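Local atomic coordinates of activator of 2-hydroxyisocaproyl-CoA dehydratase (Clostridium difficile, PDB entry 4EHU), a protein that transfers one electron to 2-hydroxyisocaproyl-CoA dehydratase as it hydrolyses ATP, a homodimer with one [4Fe-4S] cluster that serves the reductive branch of leucine fermentation. Residues 82-85 and 86-90; 89-92 and 93-96. All blocks are in the same frame, centred on the assembly; numbering follows the deposited sequence.

Interaction 1. Residues 82-85 and 86-90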
loop_
_atom_site.group_PDB
_atom_site.type_symbol
_atom_site.label_atom_id
_atom_site.label_comp_id
_atom_site.label_asym_id
_atom_site.label_seq_id
_atom_site.Cartn_x
_atom_site.Cartn_y
_atom_site.Cartn_z
ATOM N N CYS A 82 12.598 -13.787 -19.705
ATOM C CA CYS A 82 12.544 -12.880 -20.838
ATOM C C CYS A 82 13.310 -11.578 -20.561
ATOM O O CYS A 82 14.045 -11.129 -21.430
ATOM C CB CYS A 82 11.111 -12.592 -21.262
ATOM S SG CYS A 82 10.312 -14.040 -22.048
ATOM N N HIS A 83 13.163 -10.969 -19.389
ATOM C CA HIS A 83 13.952 -9.756 -19.135
ATOM C C HIS A 83 15.444 -10.059 -19.114
ATOM O O HIS A 83 16.227 -9.296 -19.639
ATOM C CB HIS A 83 13.542 -9.076 -17.826
ATOM C CG HIS A 83 12.318 -8.225 -17.947
ATOM N ND1 HIS A 83 12.286 -7.070 -18.693
ATOM C CD2 HIS A 83 11.100 -8.334 -17.365
ATOM C CE1 HIS A 83 11.091 -6.514 -18.593
ATOM N NE2 HIS A 83 10.346 -7.272 -17.804
ATOM N N ALA A 84 15.845 -11.175 -18.513
ATOM C CA ALA A 84 17.266 -11.512 -18.499
ATOM C C ALA A 84 17.795 -11.709 -19.919
ATOM O O ALA A 84 18.877 -11.211 -20.243
ATOM C CB ALA A 84 17.521 -12.753 -17.665
ATOM N N ARG A 85 17.035 -12.410 -20.759
ATOM C CA ARG A 85 17.474 -12.677 -22.124
ATOM C C ARG A 85 17.585 -11.376 -22.907
ATOM O O ARG A 85 18.561 -11.157 -23.646
ATOM C CB ARG A 85 16.464 -13.628 -22.788
ATOM C CG ARG A 85 16.807 -13.995 -24.243
ATOM C CD ARG A 85 18.095 -14.803 -24.330
ATOM N NE ARG A 85 18.462 -15.087 -25.721
ATOM C CZ ARG A 85 17.898 -16.034 -26.459
ATOM N NH1 ARG A 85 16.946 -16.798 -25.937
ATOM N NH2 ARG A 85 18.290 -16.225 -27.723
ATOM N N GLY A 86 16.578 -10.519 -22.758
ATOM C CA GLY A 86 16.559 -9.233 -23.435
ATOM C C GLY A 86 17.722 -8.342 -23.003
ATOM O O GLY A 86 18.446 -7.786 -23.848
ATOM N N VAL A 87 17.930 -8.233 -21.699
ATOM C CA VAL A 87 19.020 -7.412 -21.192
ATOM C C VAL A 87 20.370 -7.973 -21.657
ATOM O O VAL A 87 21.227 -7.224 -22.093
ATOM C CB VAL A 87 18.979 -7.329 -19.659
ATOM C CG1 VAL A 87 20.262 -6.708 -19.118
ATOM C CG2 VAL A 87 17.765 -6.533 -19.229
ATOM N N ASN A 88 20.575 -9.277 -21.538
ATOM C CA ASN A 88 21.871 -9.849 -21.920
ATOM C C ASN A 88 22.191 -9.647 -23.409
ATOM O O ASN A 88 23.354 -9.598 -23.790
ATOM C CB ASN A 88 21.944 -11.324 -21.577
ATOM C CG ASN A 88 22.071 -11.570 -20.103
ATOM O OD1 ASN A 88 22.772 -10.838 -19.397
ATOM N ND2 ASN A 88 21.392 -12.614 -19.619
ATOM N N PHE A 89 21.153 -9.558 -24.239
ATOM C CA PHE A 89 21.316 -9.302 -25.674
ATOM C C PHE A 89 21.863 -7.883 -25.939
ATOM O O PHE A 89 22.607 -7.667 -26.928
ATOM C CB PHE A 89 19.963 -9.526 -26.358
ATOM C CG PHE A 89 19.963 -9.279 -27.849
ATOM C CD1 PHE A 89 20.381 -10.257 -28.734
ATOM C CD2 PHE A 89 19.499 -8.077 -28.347
ATOM C CE1 PHE A 89 20.361 -10.028 -30.116
ATOM C CE2 PHE A 89 19.472 -7.844 -29.713
ATOM C CZ PHE A 89 19.899 -8.823 -30.593
ATOM N N ILE A 90 21.515 -6.933 -25.066
ATOM C CA ILE A 90 21.856 -5.518 -25.252
ATOM C C ILE A 90 23.074 -5.055 -24.468
ATOM O O ILE A 90 23.834 -4.222 -24.952
ATOM C CB ILE A 90 20.736 -4.583 -24.751
ATOM C CG1 ILE A 90 19.433 -4.810 -25.498
ATOM C CG2 ILE A 90 21.170 -3.103 -24.903
ATOM C CD1 ILE A 90 18.287 -4.058 -24.865
#
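One face of the Asn88 carboxamide covers Ala84 O one turn earlier, with CG 3.2 Å from that oxygen. ND2 comes to 2.9 Å from Ala84 O, but its N-H bonds lie in the amide plane and do not aim at it, hence no hydrogen bond. CG stands beside the backbone N (chi1 -73°), which turns the amide toward the preceding turn. Ala84 O instead accepts the backbone N-H of Asn88 at 2.9 Å. Phe89 touches Arg85 O through CB alone (3.5 Å); CG, anti to the backbone N, carries the ring off past residues 82-85 to Leu250. The guanidinium of Arg85 pairs with Asp254 and makes a cation-pi contact with Tyr251, while His83 ND1 is hydrogen-bonded with Thr243 OG1. Val87 lays CG2 3.2 Å from His83 O. Gly86, Val87 and Asn88 donate to Cys82 O, His83 O and Ala84 O at N-H...O angles of at least 164°; Phe89 N to Arg85 O is longer (3.1 Å) and bent to 143°. This is the regular alpha-helical repeat near the C-terminal end of helix 79-90, packed between helix 243-261 and strands 96-100 and 210-213 in an actin-fold ATPase, the side chain of His83 about 4 Å from a bound magnesium ion.

Interaction 2. Residues 89-92 and 93-96; sequences FIIP and ETRT
Hydrogen bonding across the turn centres on Ile91 O, which receives the hydroxyl of Thr94 at 2.9 Å from OG1. The donor stands above the carbonyl plane, 48° out of it, so the bond does not use a lone-pair direction. The same Ile91 O also accepts from a water at 2.7 Å, and that water takes the N-H of Thr94, with 3.0 Å between its oxygen and Thr94 N. Thr94 is thus tied to one carbonyl twice, directly and through water. Within residues 93-96, Arg95 NH1 donates to Thr94 O at 3.1 Å, with the acceptor only 5° from the guanidinium plane yet the nitrogen above the carbonyl plane. Pro92 O is bonded by Asn209 ND2. Van der Waals contact accompanies this: Ile91 CG2 lies 3.4 Å from Thr94 OG1, the two side chains crossing at a slant, and both also pack on Val211. Glu93 adopts a left-handed backbone conformation (phi 67°) in the turn after Pro92. The charged pair is Arg95 NH2 and Glu93 OE1, a long salt bridge of 3.6 Å; OE1 stands well off the guanidinium plane. The chemistry implies that directed bonds hold Thr94, including that from Arg95 NH1, whereas the Arg95 NH2 to Glu93 OE1 pair probably adds only a looser attraction between charges.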
loop_
_atom_site.group_PDB
_atom_site.type_symbol
_atom_site.label_atom_id
_atom_site.label_comp_id
_atom_site.label_asym_id
_atom_site.label_seq_id
_atom_site.Cartn_x
_atom_site.Cartn_y
_atom_site.Cartn_z
ATOM N N PHE A 89 21.153 -9.558 -24.239
ATOM C CA PHE A 89 21.316 -9.302 -25.674
ATOM C C PHE A 89 21.863 -7.883 -25.939
ATOM O O PHE A 89 22.607 -7.667 -26.928
ATOM C CB PHE A 89 19.963 -9.526 -26.358
ATOM C CG PHE A 89 19.963 -9.279 -27.849
ATOM C CD1 PHE A 89 20.381 -10.257 -28.734
ATOM C CD2 PHE A 89 19.499 -8.077 -28.347
ATOM C CE1 PHE A 89 20.361 -10.028 -30.116
ATOM C CE2 PHE A 89 19.472 -7.844 -29.713
ATOM C CZ PHE A 89 19.899 -8.823 -30.593
ATOM N N ILE A 90 21.515 -6.933 -25.066
ATOM C CA ILE A 90 21.856 -5.518 -25.252
ATOM C C ILE A 90 23.074 -5.055 -24.468
ATOM O O ILE A 90 23.834 -4.222 -24.952
ATOM C CB ILE A 90 20.736 -4.583 -24.751
ATOM C CG1 ILE A 90 19.433 -4.810 -25.498
ATOM C CG2 ILE A 90 21.170 -3.103 -24.903
ATOM C CD1 ILE A 90 18.287 -4.058 -24.865
ATOM N N ILE A 91 23.221 -5.554 -23.240
ATOM C CA ILE A 91 24.222 -5.041 -22.307
ATOM C C ILE A 91 25.064 -6.197 -21.794
ATOM O O ILE A 91 24.570 -7.036 -21.037
ATOM C CB ILE A 91 23.542 -4.348 -21.097
ATOM C CG1 ILE A 91 22.754 -3.129 -21.578
ATOM C CG2 ILE A 91 24.586 -3.938 -20.052
ATOM C CD1 ILE A 91 21.695 -2.677 -20.634
ATOM N N PRO A 92 26.343 -6.255 -22.213
ATOM C CA PRO A 92 27.259 -7.313 -21.781
ATOM C C PRO A 92 27.610 -7.243 -20.296
ATOM O O PRO A 92 27.570 -6.169 -19.697
ATOM C CB PRO A 92 28.519 -7.061 -22.629
ATOM C CG PRO A 92 28.027 -6.307 -23.820
ATOM C CD PRO A 92 26.936 -5.417 -23.267
ATOM N N GLU A 93 27.935 -8.401 -19.727
ATOM C CA GLU A 93 28.479 -8.470 -18.380
ATOM C C GLU A 93 27.435 -8.046 -17.346
ATOM O O GLU A 93 27.789 -7.513 -16.306
ATOM C CB GLU A 93 29.696 -7.556 -18.258
ATOM C CG GLU A 93 30.717 -7.762 -19.366
ATOM C CD GLU A 93 31.160 -9.200 -19.473
ATOM O OE1 GLU A 93 31.238 -9.877 -18.427
ATOM O OE2 GLU A 93 31.416 -9.659 -20.603
ATOM N N THR A 94 26.158 -8.284 -17.637
ATOM C CA THR A 94 25.108 -7.938 -16.667
ATOM C C THR A 94 24.983 -8.993 -15.559
ATOM O O THR A 94 24.885 -10.193 -15.840
ATOM C CB THR A 94 23.735 -7.781 -17.343
ATOM O OG1 THR A 94 23.753 -6.673 -18.242
ATOM C CG2 THR A 94 22.658 -7.514 -16.281
ATOM N N ARG A 95 24.956 -8.541 -14.301
ATOM C CA ARG A 95 24.832 -9.453 -13.158
ATOM C C ARG A 95 23.680 -9.101 -12.219
ATOM O O ARG A 95 23.225 -9.959 -11.452
ATOM C CB ARG A 95 26.134 -9.513 -12.364
ATOM C CG ARG A 95 27.352 -9.973 -13.183
ATOM C CD ARG A 95 27.295 -11.441 -13.545
ATOM N NE ARG A 95 28.493 -11.873 -14.265
ATOM C CZ ARG A 95 28.620 -11.885 -15.591
ATOM N NH1 ARG A 95 27.626 -11.490 -16.373
ATOM N NH2 ARG A 95 29.751 -12.297 -16.145
ATOM N N THR A 96 23.189 -7.860 -12.267
ATOM C CA THR A 96 22.013 -7.495 -11.490
ATOM C C THR A 96 21.007 -6.802 -12.399
ATOM O O THR A 96 21.371 -5.863 -13.106
ATOM C CB THR A 96 22.405 -6.546 -10.329
ATOM O OG1 THR A 96 23.483 -7.138 -9.588
ATOM C CG2 THR A 96 21.212 -6.299 -9.421
HETATM O O HOH W 1 25.098 -9.507 -20.112
#

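Interactions 1 and 2 follow one another along the chain, with centres 7 Å apart and Phe89 and Ile90 common to both. Interaction 1 is the later part of helix 79-90; interaction 2 is the turn that leaves it and leads to strand 96-100, the central strand of a five-stranded mixed sheet. They also touch directly, Val87 CG1 lying 3.6 Å from Thr94 OG1, so the turn brings the chain back against the helix it has just left. Both pack on strand 210-213, beside 96-100. The helix runs from near the nucleotide and magnesium site out to a turn remote from it, joining the two five-stranded sheets of the actin fold in sequence.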